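Local coordinates for suppressor protein MPT5 (Saccharomyces cerevisiae, PDB 5BZ1) that binds a UGUA-containing element in the 3'-UTR of target mRNAs through its Pumilio repeats and regulates their expression after transcription, at residues Asn169-Ser174 / Val203-Gly208; Tyr231-Leu236 / Glu258-Lys263; Glu243-Ser248 / Thr306-Val311; Lys329-Leu334 / Asn359-Lys364. All blocks are in the same frame, centred on the assembly; numbering follows the deposited sequence.

Contact 1 (Asn169-Ser174 / Val203-Gly208); sequences NIITIS and VQFLPG
Ile-170 and Ile-171 pack against Phe-205 where two neighbouring Pumilio repeats, the fifth and the sixth, meet in the superhelical stack of the PUF domain. The tight part of the contact lies around the base of the aromatic side chain. CG2 of Ile-170, a buried residue, comes to 3.5 Å from Phe-205 CD2, while CD1 of Ile-171 lies equally close, 3.5 Å, to Phe-205 CB, so the two isoleucines approach from the same side of the ring, one at CD2 and one at CB. Phe-205 is the first residue to depart from helical geometry after helix 192-204. With CG anti to its own carbonyl carbon (chi1 -67°), it brings the ring across to the isoleucines of helix 169-174, and Ile-171 crosses it at about a right angle.

Toward solvent the fit slackens: Ile-171 and Phe-205 are each partly exposed, and the exposed Gly-208 adds a looser touch, its C 4.1 Å from Ile-171 CD1. On the buried side Ile-170 leans on Leu-183 as well. Its backbone carbonyl serves two donors of one residue: Ser-174 N at 2.9 Å and Ser-174 OG at 2.8 Å approach Ile-170 O from opposite faces of the carbonyl plane.

Contact 2 (Tyr231-Leu236 / Glu258-Lys263); sequences YLLAEL and EKFIKK. With nucleotides of chain B.
Leu-233 opens the contact with Phe-260 and Lys-263, part of the buried core between the sixth and seventh Pumilio repeats of the PUF domain. The short segments of helix 229-240 and helix 253-273 meet at 130°, with axes 11.9 Å apart at closest, so long side chains have to bridge the gap. Leu-233 does so with one methyl: CD2 approaches Phe-260 CE1 at 3.6 Å and, on the aliphatic stem of the lysine, Lys-263 CD at 3.8 Å. That stem is extended before it bends at its last torsion, and the ammonium beyond it is held elsewhere, by a salt bridge to Asp-229 and a hydrogen bond to the carbonyl of Leu-223. One turn further on, Leu-236 adds a lighter contact, its CB 4.4 Å from Phe-260 CE1. Phe-260, with CG anti to the backbone N (chi1 -175°), thus turns CE1 toward both leucines, the ring carbon nearest to each.

Two residues before Phe-260 the same helix serves the RNA. Glu-258 reads the Watson-Crick edge of guanine G2 of chain B, as PUF repeats do for guanine, while Thr-324 binds its other oxygen, OE2. Glu-258 OE1 takes two bonds, from G2 N1 at 2.6 Å and from G2 N2 at 2.6 Å, neither straight, the more bent being that from N2, with an angle of 140° at the hydrogen.

Contact 3 (Glu243-Ser248 / Thr306-Val311); sequences ELCQLS and TVNLNV
Cys-245 lays its sulfur over the side chain of Asn-308, joining the seventh Pumilio repeat to the eighth at the surface of the PUF superhelix. Cys-245 SG stands 3.7 Å from Asn-308 CB, and Cys-245 CB faces the amide carbon, Asn-308 CG, at 3.9 Å; the touch is by van der Waals packing. The sulfur gets there because it is anti to the backbone N of its residue (chi1 175°), pointing from helix 244-248 toward the break in helical geometry at Asn-308, between helix 288-307 and helix 309-312.

The amide of Asn-308 is not idle: ND2 donates to the carbonyl of Ile-304, one turn back, which helps to fix the group that the cysteine covers. Beneath this surface patch Leu-244 reaches inward onto Thr-301, Ile-304 and Phe-305, so helix 244-248 packs on helix 288-307 with a buried side as well as a partly exposed one. The carbonyl of Leu-244 is gripped twice. Ser-248 N bonds to Leu-244 O at 3.1 Å, and the hydroxyl Ser-248 OG reaches that oxygen at 2.7 Å from the opposite face of its plane. On the solvent side the exposed Val-311 joins more loosely, its CG1 4.3 Å from Cys-245 SG.

Contact 4 (Lys329-Leu334 / Asn359-Lys364); sequences KNYSPL and NDFSLK
Leu-334 N bonds to Tyr-331 O at 2.9 Å, closing the short 3-10 turn that presents the side chains of both residues to Phe-361. This buried cluster lies near the C-terminal end of the PUF superhelix, where the last part of the eighth Pumilio repeat is covered by helix 354-375. Phe-361 meets Tyr-331 in an offset edge-to-face stack: the centroids are 5.1 Å apart, the planes stand at 71°, and it is the phenylalanine that supplies the edge. Its CZ sits 3.4 Å above the tyrosine plane, displaced from the centre toward the rim; the closest pair of atoms is Phe-361 CE2 and Tyr-331 CD1, at 3.4 Å.

The tyrosine ring is placed by a torsion that puts CG between the backbone N and the carbonyl carbon (chi1 60°); its far end is tied down by a hydrogen bond between OH and the carbonyl of Leu-326, and Phe-265 of helix 253-273 meets the same ring.

Helix 288-307 also borders Phe-361, through Leu-298 and Ile-302. Ser-362, next along, brings its hydroxyl near the Leu-334 backbone but spends it on the carbonyl of Cys-358, one turn earlier in its own helix. Leu-334 CB touches Phe-361 CD2 at 3.9 Å, while its CD1 covers a face of the ring. This is a CH-pi contact: Leu-334 CD1 lies 4.0 Å from the centroid of Phe-361, only 8° off the ring normal.

Followed from the N terminus, the chain first closes contact 1, where the loop begun at 169-174 returns at 203-208 and ties repeat 5 to repeat 6. Contact 2 opens afterwards at 231-236, and the two touch: Val-203 CG1 packs on Glu-235 CG at 3.6 Å. Before contact 2 closes at 258-263, contact 3 has opened at 243-248; it closes only at 306-311, so these two cross, lacing repeats 6, 7 and 8 together. Contact 4 follows in series, fastening the end of repeat 8 to helix 354-375. None nests inside another; closures of 21 to 57 intervening residues follow along the solenoid, and the centres of contacts 1 and 4 lie about 35 Å apart.

Contact 1 (Asn169-Ser174 / Val203-Gly208)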
loop_
_atom_site.group_PDB
_atom_site.type_symbol
_atom_site.label_atom_id
_atom_site.label_comp_id
_atom_site.label_asym_id
_atom_site.label_seq_id
_atom_site.Cartn_x
_atom_site.Cartn_y
_atom_site.Cartn_z
ATOM N N ASN A 169 -15.827 1.110 2.426
ATOM C CA ASN A 169 -14.835 0.046 2.334
ATOM C C ASN A 169 -13.395 0.549 2.486
ATOM O O ASN A 169 -12.502 -0.223 2.828
ATOM C CB ASN A 169 -14.989 -0.732 1.021
ATOM C CG ASN A 169 -16.288 -1.522 0.951
ATOM O OD1 ASN A 169 -16.999 -1.661 1.944
ATOM N ND2 ASN A 169 -16.592 -2.056 -0.227
ATOM N N ILE A 170 -13.170 1.835 2.225
ATOM C CA ILE A 170 -11.839 2.415 2.403
ATOM C C ILE A 170 -11.368 2.257 3.853
ATOM O O ILE A 170 -10.181 2.052 4.110
ATOM C CB ILE A 170 -11.775 3.903 1.959
ATOM C CG1 ILE A 170 -10.332 4.415 1.980
ATOM C CG2 ILE A 170 -12.653 4.789 2.836
ATOM C CD1 ILE A 170 -9.408 3.659 1.043
ATOM N N ILE A 171 -12.311 2.320 4.792
ATOM C CA ILE A 171 -12.010 2.098 6.202
ATOM C C ILE A 171 -11.656 0.628 6.448
ATOM O O ILE A 171 -10.597 0.312 6.999
ATOM C CB ILE A 171 -13.200 2.486 7.097
ATOM C CG1 ILE A 171 -13.551 3.962 6.920
ATOM C CG2 ILE A 171 -12.886 2.195 8.563
ATOM C CD1 ILE A 171 -12.566 4.894 7.594
ATOM N N THR A 172 -12.556 -0.261 6.033
ATOM C CA THR A 172 -12.388 -1.703 6.209
ATOM C C THR A 172 -11.013 -2.178 5.735
ATOM O O THR A 172 -10.388 -3.034 6.359
ATOM C CB THR A 172 -13.479 -2.485 5.452
ATOM O OG1 THR A 172 -14.765 -1.936 5.760
ATOM C CG2 THR A 172 -13.449 -3.967 5.831
ATOM N N ILE A 173 -10.545 -1.589 4.639
ATOM C CA ILE A 173 -9.264 -1.945 4.042
ATOM C C ILE A 173 -8.061 -1.241 4.691
ATOM O O ILE A 173 -7.087 -1.895 5.061
ATOM C CB ILE A 173 -9.293 -1.675 2.522
ATOM C CG1 ILE A 173 -10.198 -2.697 1.832
ATOM C CG2 ILE A 173 -7.890 -1.715 1.931
ATOM C CD1 ILE A 173 -10.701 -2.265 0.470
ATOM N N SER A 174 -8.130 0.082 4.827
ATOM C CA SER A 174 -6.995 0.868 5.317
ATOM C C SER A 174 -6.647 0.594 6.780
ATOM O O SER A 174 -5.501 0.770 7.191
ATOM C CB SER A 174 -7.254 2.366 5.131
ATOM O OG SER A 174 -7.458 2.701 3.774
ATOM N N VAL A 203 -10.109 10.930 1.849
ATOM C CA VAL A 203 -10.395 12.238 2.434
ATOM C C VAL A 203 -11.767 12.251 3.108
ATOM O O VAL A 203 -11.930 12.818 4.189
ATOM C CB VAL A 203 -10.306 13.364 1.379
ATOM C CG1 VAL A 203 -10.795 14.696 1.952
ATOM C CG2 VAL A 203 -8.877 13.498 0.867
ATOM N N GLN A 204 -12.745 11.614 2.468
ATOM C CA GLN A 204 -14.105 11.548 2.999
ATOM C C GLN A 204 -14.146 10.893 4.381
ATOM O O GLN A 204 -14.899 11.322 5.259
ATOM C CB GLN A 204 -15.020 10.792 2.030
ATOM C CG GLN A 204 -16.415 10.508 2.584
ATOM C CD GLN A 204 -17.341 9.850 1.574
ATOM O OE1 GLN A 204 -16.985 9.674 0.407
ATOM N NE2 GLN A 204 -18.541 9.485 2.019
ATOM N N PHE A 205 -13.319 9.868 4.572
ATOM C CA PHE A 205 -13.305 9.118 5.824
ATOM C C PHE A 205 -12.029 9.351 6.626
ATOM O O PHE A 205 -11.603 8.490 7.396
ATOM C CB PHE A 205 -13.485 7.627 5.542
ATOM C CG PHE A 205 -14.837 7.277 4.996
ATOM C CD1 PHE A 205 -15.900 7.026 5.853
ATOM C CD2 PHE A 205 -15.049 7.205 3.629
ATOM C CE1 PHE A 205 -17.151 6.706 5.353
ATOM C CE2 PHE A 205 -16.295 6.885 3.121
ATOM C CZ PHE A 205 -17.349 6.636 3.985
ATOM N N LEU A 206 -11.436 10.526 6.444
ATOM C CA LEU A 206 -10.209 10.915 7.140
ATOM C C LEU A 206 -10.206 10.713 8.670
ATOM O O LEU A 206 -9.214 10.215 9.215
ATOM C CB LEU A 206 -9.835 12.357 6.783
ATOM C CG LEU A 206 -8.436 12.839 7.154
ATOM C CD1 LEU A 206 -7.390 11.973 6.487
ATOM C CD2 LEU A 206 -8.263 14.280 6.729
ATOM N N PRO A 207 -11.301 11.099 9.368
ATOM C CA PRO A 207 -11.272 10.940 10.828
ATOM C C PRO A 207 -11.119 9.487 11.288
ATOM O O PRO A 207 -10.594 9.259 12.378
ATOM C CB PRO A 207 -12.635 11.484 11.267
ATOM C CG PRO A 207 -13.026 12.438 10.193
ATOM C CD PRO A 207 -12.523 11.800 8.929
ATOM N N GLY A 208 -11.565 8.529 10.482
ATOM C CA GLY A 208 -11.451 7.128 10.849
ATOM C C GLY A 208 -10.134 6.507 10.411
ATOM O O GLY A 208 -9.891 5.319 10.638
#

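Contact 2 (Tyr231-Leu236 / Glu258-Lys263)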
loop_
_atom_site.group_PDB
_atom_site.type_symbol
_atom_site.label_atom_id
_atom_site.label_comp_id
_atom_site.label_asym_id
_atom_site.label_seq_id
_atom_site.Cartn_x
_atom_site.Cartn_y
_atom_site.Cartn_z
ATOM N N TYR A 231 -3.840 19.446 -4.660
ATOM C CA TYR A 231 -5.102 19.450 -3.919
ATOM C C TYR A 231 -4.991 18.867 -2.508
ATOM O O TYR A 231 -5.671 19.329 -1.593
ATOM C CB TYR A 231 -6.196 18.711 -4.697
ATOM C CG TYR A 231 -6.119 17.207 -4.582
ATOM C CD1 TYR A 231 -6.932 16.514 -3.692
ATOM C CD2 TYR A 231 -5.236 16.482 -5.363
ATOM C CE1 TYR A 231 -6.860 15.145 -3.585
ATOM C CE2 TYR A 231 -5.160 15.118 -5.266
ATOM C CZ TYR A 231 -5.969 14.455 -4.377
ATOM O OH TYR A 231 -5.877 13.093 -4.293
ATOM N N LEU A 232 -4.145 17.853 -2.336
ATOM C CA LEU A 232 -4.111 17.086 -1.090
ATOM C C LEU A 232 -3.709 17.907 0.138
ATOM O O LEU A 232 -4.280 17.732 1.213
ATOM C CB LEU A 232 -3.207 15.855 -1.224
ATOM C CG LEU A 232 -3.286 14.870 -0.055
ATOM C CD1 LEU A 232 -4.712 14.367 0.127
ATOM C CD2 LEU A 232 -2.335 13.704 -0.250
ATOM N N LEU A 233 -2.730 18.792 -0.026
ATOM C CA LEU A 233 -2.259 19.636 1.073
ATOM C C LEU A 233 -3.385 20.493 1.652
ATOM O O LEU A 233 -3.709 20.390 2.835
ATOM C CB LEU A 233 -1.107 20.527 0.607
ATOM C CG LEU A 233 0.210 19.828 0.277
ATOM C CD1 LEU A 233 1.101 20.731 -0.560
ATOM C CD2 LEU A 233 0.923 19.423 1.552
ATOM N N ALA A 234 -3.980 21.330 0.810
ATOM C CA ALA A 234 -5.093 22.175 1.226
ATOM C C ALA A 234 -6.285 21.349 1.714
ATOM O O ALA A 234 -6.915 21.692 2.713
ATOM C CB ALA A 234 -5.510 23.089 0.091
ATOM N N GLU A 235 -6.594 20.270 1.000
ATOM C CA GLU A 235 -7.719 19.408 1.356
ATOM C C GLU A 235 -7.535 18.828 2.755
ATOM O O GLU A 235 -8.437 18.911 3.592
ATOM C CB GLU A 235 -7.862 18.274 0.341
ATOM C CG GLU A 235 -9.192 17.549 0.395
ATOM C CD GLU A 235 -10.238 18.188 -0.491
ATOM O OE1 GLU A 235 -9.866 18.719 -1.559
ATOM O OE2 GLU A 235 -11.430 18.158 -0.121
ATOM N N LEU A 236 -6.365 18.243 3.001
ATOM C CA LEU A 236 -6.037 17.715 4.321
ATOM C C LEU A 236 -6.085 18.807 5.381
ATOM O O LEU A 236 -6.687 18.623 6.437
ATOM C CB LEU A 236 -4.655 17.060 4.334
ATOM C CG LEU A 236 -4.503 15.681 3.694
ATOM C CD1 LEU A 236 -3.107 15.138 3.937
ATOM C CD2 LEU A 236 -5.543 14.717 4.231
ATOM N N GLU A 258 3.793 15.307 11.481
ATOM C CA GLU A 258 5.213 15.510 11.197
ATOM C C GLU A 258 5.521 15.388 9.705
ATOM O O GLU A 258 6.241 16.211 9.140
ATOM C CB GLU A 258 6.066 14.503 11.967
ATOM C CG GLU A 258 6.050 14.667 13.476
ATOM C CD GLU A 258 7.068 13.770 14.156
ATOM O OE1 GLU A 258 6.719 12.618 14.485
ATOM O OE2 GLU A 258 8.216 14.220 14.358
ATOM N N LYS A 259 4.988 14.349 9.072
ATOM C CA LYS A 259 5.229 14.145 7.651
ATOM C C LYS A 259 4.644 15.300 6.842
ATOM O O LYS A 259 5.234 15.736 5.856
ATOM C CB LYS A 259 4.641 12.818 7.177
ATOM C CG LYS A 259 4.988 12.506 5.729
ATOM C CD LYS A 259 4.748 11.055 5.400
ATOM C CE LYS A 259 5.366 10.684 4.060
ATOM N NZ LYS A 259 6.851 10.593 4.116
ATOM N N PHE A 260 3.491 15.797 7.278
ATOM C CA PHE A 260 2.832 16.917 6.618
ATOM C C PHE A 260 3.703 18.171 6.706
ATOM O O PHE A 260 3.910 18.872 5.713
ATOM C CB PHE A 260 1.461 17.162 7.255
ATOM C CG PHE A 260 0.649 18.231 6.572
ATOM C CD1 PHE A 260 0.023 17.975 5.361
ATOM C CD2 PHE A 260 0.499 19.485 7.151
ATOM C CE1 PHE A 260 -0.729 18.956 4.729
ATOM C CE2 PHE A 260 -0.254 20.469 6.527
ATOM C CZ PHE A 260 -0.866 20.204 5.314
ATOM N N ILE A 261 4.219 18.440 7.902
ATOM C CA ILE A 261 5.071 19.602 8.136
ATOM C C ILE A 261 6.369 19.530 7.327
ATOM O O ILE A 261 6.753 20.507 6.677
ATOM C CB ILE A 261 5.371 19.780 9.635
ATOM C CG1 ILE A 261 4.101 20.205 10.376
ATOM C CG2 ILE A 261 6.473 20.814 9.856
ATOM C CD1 ILE A 261 4.238 20.222 11.891
ATOM N N LYS A 262 7.041 18.381 7.372
ATOM C CA LYS A 262 8.255 18.172 6.584
ATOM C C LYS A 262 7.991 18.359 5.090
ATOM O O LYS A 262 8.838 18.875 4.362
ATOM C CB LYS A 262 8.842 16.781 6.841
ATOM C CG LYS A 262 9.475 16.600 8.220
ATOM C CD LYS A 262 10.159 15.240 8.333
ATOM C CE LYS A 262 9.684 14.479 9.562
ATOM N NZ LYS A 262 10.289 13.118 9.648
ATOM N N LYS A 263 6.813 17.938 4.640
ATOM C CA LYS A 263 6.438 18.083 3.239
ATOM C C LYS A 263 6.310 19.558 2.855
ATOM O O LYS A 263 6.744 19.970 1.778
ATOM C CB LYS A 263 5.127 17.351 2.954
ATOM C CG LYS A 263 4.747 17.354 1.486
ATOM C CD LYS A 263 3.462 16.590 1.227
ATOM C CE LYS A 263 3.121 16.617 -0.252
ATOM N NZ LYS A 263 4.191 16.000 -1.087
ATOM P P G B 2 10.552 5.742 22.919
ATOM O OP1 G B 2 10.447 4.292 23.207
ATOM O OP2 G B 2 11.721 6.269 22.170
ATOM O "O5'" G B 2 9.240 6.178 22.136
ATOM C "C5'" G B 2 7.963 6.086 22.746
ATOM C "C4'" G B 2 6.872 6.271 21.730
ATOM O "O4'" G B 2 6.924 7.616 21.198
ATOM C "C3'" G B 2 6.970 5.386 20.501
ATOM O "O3'" G B 2 6.475 4.079 20.730
ATOM C "C2'" G B 2 6.185 6.173 19.458
ATOM O "O2'" G B 2 4.787 5.971 19.611
ATOM C "C1'" G B 2 6.518 7.616 19.848
ATOM N N9 G B 2 7.606 8.182 19.026
ATOM C C8 G B 2 8.951 7.892 19.065
ATOM N N7 G B 2 9.635 8.577 18.188
ATOM C C5 G B 2 8.697 9.361 17.528
ATOM C C6 G B 2 8.845 10.303 16.477
ATOM O O6 G B 2 9.874 10.655 15.893
ATOM N N1 G B 2 7.624 10.862 16.124
ATOM C C2 G B 2 6.419 10.551 16.704
ATOM N N2 G B 2 5.343 11.194 16.229
ATOM N N3 G B 2 6.266 9.674 17.679
ATOM C C4 G B 2 7.439 9.121 18.038
#

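Contact 3 (Glu243-Ser248 / Thr306-Val311)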
loop_
_atom_site.group_PDB
_atom_site.type_symbol
_atom_site.label_atom_id
_atom_site.label_comp_id
_atom_site.label_asym_id
_atom_site.label_seq_id
_atom_site.Cartn_x
_atom_site.Cartn_y
_atom_site.Cartn_z
ATOM N N GLU A 243 -8.339 20.619 14.414
ATOM C CA GLU A 243 -7.954 19.574 15.362
ATOM C C GLU A 243 -6.447 19.323 15.347
ATOM O O GLU A 243 -5.984 18.286 15.820
ATOM C CB GLU A 243 -8.671 18.255 15.047
ATOM C CG GLU A 243 -10.097 18.136 15.565
ATOM C CD GLU A 243 -10.663 16.735 15.379
ATOM O OE1 GLU A 243 -9.905 15.837 14.953
ATOM O OE2 GLU A 243 -11.864 16.532 15.660
ATOM N N LEU A 244 -5.689 20.270 14.801
ATOM C CA LEU A 244 -4.263 20.063 14.559
ATOM C C LEU A 244 -3.485 19.793 15.845
ATOM O O LEU A 244 -2.586 18.950 15.866
ATOM C CB LEU A 244 -3.663 21.253 13.809
ATOM C CG LEU A 244 -2.244 21.075 13.272
ATOM C CD1 LEU A 244 -2.201 19.913 12.296
ATOM C CD2 LEU A 244 -1.729 22.355 12.613
ATOM N N CYS A 245 -3.835 20.496 16.917
ATOM C CA CYS A 245 -3.157 20.302 18.194
ATOM C C CYS A 245 -3.437 18.923 18.790
ATOM O O CYS A 245 -2.515 18.230 19.227
ATOM C CB CYS A 245 -3.541 21.392 19.192
ATOM S SG CYS A 245 -2.845 21.125 20.840
ATOM N N GLN A 246 -4.706 18.524 18.807
ATOM C CA GLN A 246 -5.068 17.217 19.346
ATOM C C GLN A 246 -4.463 16.065 18.544
ATOM O O GLN A 246 -3.953 15.105 19.124
ATOM C CB GLN A 246 -6.584 17.052 19.435
ATOM C CG GLN A 246 -7.012 15.735 20.079
ATOM C CD GLN A 246 -6.322 15.479 21.413
ATOM O OE1 GLN A 246 -5.486 14.579 21.532
ATOM N NE2 GLN A 246 -6.667 16.274 22.422
ATOM N N LEU A 247 -4.522 16.163 17.217
ATOM C CA LEU A 247 -3.958 15.133 16.342
ATOM C C LEU A 247 -2.454 14.988 16.574
ATOM O O LEU A 247 -1.913 13.884 16.534
ATOM C CB LEU A 247 -4.244 15.451 14.872
ATOM C CG LEU A 247 -5.701 15.339 14.413
ATOM C CD1 LEU A 247 -5.885 15.940 13.027
ATOM C CD2 LEU A 247 -6.173 13.890 14.430
ATOM N N SER A 248 -1.792 16.114 16.829
ATOM C CA SER A 248 -0.369 16.128 17.145
ATOM C C SER A 248 -0.061 15.400 18.453
ATOM O O SER A 248 1.065 14.952 18.666
ATOM C CB SER A 248 0.135 17.571 17.237
ATOM O OG SER A 248 0.021 18.234 15.996
ATOM N N THR A 306 2.099 27.852 18.067
ATOM C CA THR A 306 2.471 28.932 18.979
ATOM C C THR A 306 1.411 29.108 20.069
ATOM O O THR A 306 1.734 29.171 21.257
ATOM C CB THR A 306 2.691 30.260 18.230
ATOM O OG1 THR A 306 3.769 30.110 17.298
ATOM C CG2 THR A 306 3.027 31.384 19.206
ATOM N N VAL A 307 0.148 29.185 19.657
ATOM C CA VAL A 307 -0.966 29.292 20.592
ATOM C C VAL A 307 -1.002 28.102 21.557
ATOM O O VAL A 307 -1.223 28.272 22.758
ATOM C CB VAL A 307 -2.313 29.420 19.843
ATOM C CG1 VAL A 307 -3.485 29.295 20.802
ATOM C CG2 VAL A 307 -2.389 30.747 19.090
ATOM N N ASN A 308 -0.758 26.906 21.030
ATOM C CA ASN A 308 -0.863 25.679 21.815
ATOM C C ASN A 308 0.480 25.145 22.309
ATOM O O ASN A 308 0.589 23.971 22.657
ATOM C CB ASN A 308 -1.577 24.592 21.003
ATOM C CG ASN A 308 -3.000 24.970 20.650
ATOM O OD1 ASN A 308 -3.920 24.783 21.446
ATOM N ND2 ASN A 308 -3.188 25.506 19.450
ATOM N N LEU A 309 1.489 26.014 22.348
ATOM C CA LEU A 309 2.859 25.612 22.682
ATOM C C LEU A 309 2.969 24.921 24.040
ATOM O O LEU A 309 3.716 23.953 24.196
ATOM C CB LEU A 309 3.790 26.829 22.632
ATOM C CG LEU A 309 5.252 26.647 23.044
ATOM C CD1 LEU A 309 5.938 25.581 22.208
ATOM C CD2 LEU A 309 6.001 27.962 22.934
ATOM N N ASN A 310 2.212 25.416 25.013
ATOM C CA ASN A 310 2.271 24.899 26.375
ATOM C C ASN A 310 1.842 23.433 26.503
ATOM O O ASN A 310 2.378 22.689 27.329
ATOM C CB ASN A 310 1.417 25.762 27.299
ATOM C CG ASN A 310 1.723 25.519 28.755
ATOM O OD1 ASN A 310 2.885 25.389 29.139
ATOM N ND2 ASN A 310 0.682 25.439 29.576
ATOM N N VAL A 311 0.864 23.031 25.695
ATOM C CA VAL A 311 0.385 21.651 25.684
ATOM C C VAL A 311 1.334 20.755 24.892
ATOM O O VAL A 311 1.687 19.660 25.333
ATOM C CB VAL A 311 -1.034 21.557 25.092
ATOM C CG1 VAL A 311 -1.408 20.112 24.781
ATOM C CG2 VAL A 311 -2.044 22.172 26.044
#

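Contact 4 (Lys329-Leu334 / Asn359-Lys364)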
loop_
_atom_site.group_PDB
_atom_site.type_symbol
_atom_site.label_atom_id
_atom_site.label_comp_id
_atom_site.label_asym_id
_atom_site.label_seq_id
_atom_site.Cartn_x
_atom_site.Cartn_y
_atom_site.Cartn_z
ATOM N N LYS A 329 17.226 22.680 10.508
ATOM C CA LYS A 329 17.680 21.853 9.393
ATOM C C LYS A 329 16.631 21.792 8.288
ATOM O O LYS A 329 16.959 21.669 7.107
ATOM C CB LYS A 329 18.001 20.437 9.870
ATOM C CG LYS A 329 19.382 20.293 10.480
ATOM C CD LYS A 329 19.519 18.969 11.215
ATOM C CE LYS A 329 20.807 18.915 12.025
ATOM N NZ LYS A 329 20.868 17.705 12.896
ATOM N N ASN A 330 15.367 21.889 8.685
ATOM C CA ASN A 330 14.256 21.785 7.752
ATOM C C ASN A 330 13.970 23.069 6.975
ATOM O O ASN A 330 13.330 23.023 5.923
ATOM C CB ASN A 330 12.988 21.341 8.489
ATOM C CG ASN A 330 13.115 19.958 9.098
ATOM O OD1 ASN A 330 13.903 19.132 8.636
ATOM N ND2 ASN A 330 12.328 19.696 10.138
ATOM N N TYR A 331 14.436 24.208 7.484
ATOM C CA TYR A 331 14.033 25.497 6.919
ATOM C C TYR A 331 15.119 26.578 6.847
ATOM O O TYR A 331 14.801 27.756 6.683
ATOM C CB TYR A 331 12.813 26.047 7.670
ATOM C CG TYR A 331 13.034 26.272 9.152
ATOM C CD1 TYR A 331 13.697 27.401 9.612
ATOM C CD2 TYR A 331 12.559 25.366 10.090
ATOM C CE1 TYR A 331 13.895 27.616 10.955
ATOM C CE2 TYR A 331 12.750 25.575 11.440
ATOM C CZ TYR A 331 13.421 26.702 11.866
ATOM O OH TYR A 331 13.620 26.923 13.208
ATOM N N SER A 332 16.386 26.192 6.959
ATOM C CA SER A 332 17.472 27.177 6.942
ATOM C C SER A 332 17.534 28.085 5.693
ATOM O O SER A 332 17.841 29.271 5.822
ATOM C CB SER A 332 18.833 26.527 7.239
ATOM O OG SER A 332 19.464 26.033 6.073
ATOM N N PRO A 333 17.236 27.546 4.489
ATOM C CA PRO A 333 17.211 28.457 3.336
ATOM C C PRO A 333 16.127 29.540 3.430
ATOM O O PRO A 333 16.236 30.553 2.737
ATOM C CB PRO A 333 16.915 27.521 2.159
ATOM C CG PRO A 333 17.444 26.201 2.593
ATOM C CD PRO A 333 17.148 26.136 4.062
ATOM N N LEU A 334 15.110 29.327 4.265
ATOM C CA LEU A 334 14.033 30.304 4.433
ATOM C C LEU A 334 14.456 31.474 5.322
ATOM O O LEU A 334 13.711 32.446 5.478
ATOM C CB LEU A 334 12.777 29.652 5.024
ATOM C CG LEU A 334 12.247 28.331 4.459
ATOM C CD1 LEU A 334 10.851 28.029 4.988
ATOM C CD2 LEU A 334 12.242 28.341 2.952
ATOM N N ASN A 359 10.025 36.739 5.091
ATOM C CA ASN A 359 10.011 37.716 6.173
ATOM C C ASN A 359 8.983 37.369 7.249
ATOM O O ASN A 359 9.264 37.466 8.447
ATOM C CB ASN A 359 9.737 39.114 5.620
ATOM C CG ASN A 359 9.805 40.188 6.689
ATOM O OD1 ASN A 359 10.889 40.635 7.066
ATOM N ND2 ASN A 359 8.645 40.613 7.178
ATOM N N ASP A 360 7.788 36.970 6.819
ATOM C CA ASP A 360 6.739 36.566 7.751
ATOM C C ASP A 360 7.123 35.282 8.490
ATOM O O ASP A 360 6.847 35.137 9.682
ATOM C CB ASP A 360 5.406 36.377 7.022
ATOM C CG ASP A 360 4.851 37.677 6.464
ATOM O OD1 ASP A 360 4.825 38.686 7.201
ATOM O OD2 ASP A 360 4.440 37.686 5.286
ATOM N N PHE A 361 7.755 34.354 7.777
ATOM C CA PHE A 361 8.182 33.094 8.376
ATOM C C PHE A 361 9.226 33.319 9.468
ATOM O O PHE A 361 9.097 32.792 10.574
ATOM C CB PHE A 361 8.744 32.147 7.315
ATOM C CG PHE A 361 9.337 30.887 7.886
ATOM C CD1 PHE A 361 8.524 29.810 8.209
ATOM C CD2 PHE A 361 10.705 30.783 8.109
ATOM C CE1 PHE A 361 9.063 28.651 8.742
ATOM C CE2 PHE A 361 11.250 29.629 8.643
ATOM C CZ PHE A 361 10.429 28.560 8.958
ATOM N N SER A 362 10.261 34.090 9.146
ATOM C CA SER A 362 11.339 34.369 10.090
ATOM C C SER A 362 10.818 35.010 11.369
ATOM O O SER A 362 11.309 34.722 12.461
ATOM C CB SER A 362 12.393 35.276 9.452
ATOM O OG SER A 362 13.084 34.607 8.415
ATOM N N LEU A 363 9.823 35.877 11.223
ATOM C CA LEU A 363 9.200 36.542 12.360
ATOM C C LEU A 363 8.447 35.539 13.239
ATOM O O LEU A 363 8.664 35.479 14.451
ATOM C CB LEU A 363 8.269 37.652 11.861
ATOM C CG LEU A 363 7.426 38.519 12.807
ATOM C CD1 LEU A 363 6.058 37.895 13.057
ATOM C CD2 LEU A 363 8.138 38.807 14.127
ATOM N N LYS A 364 7.565 34.754 12.628
ATOM C CA LYS A 364 6.745 33.801 13.373
ATOM C C LYS A 364 7.557 32.663 13.996
ATOM O O LYS A 364 7.267 32.228 15.112
ATOM C CB LYS A 364 5.639 33.223 12.485
ATOM C CG LYS A 364 4.506 34.190 12.166
ATOM C CD LYS A 364 3.430 33.501 11.337
ATOM C CE LYS A 364 2.299 34.453 10.972
ATOM N NZ LYS A 364 1.528 34.896 12.162
#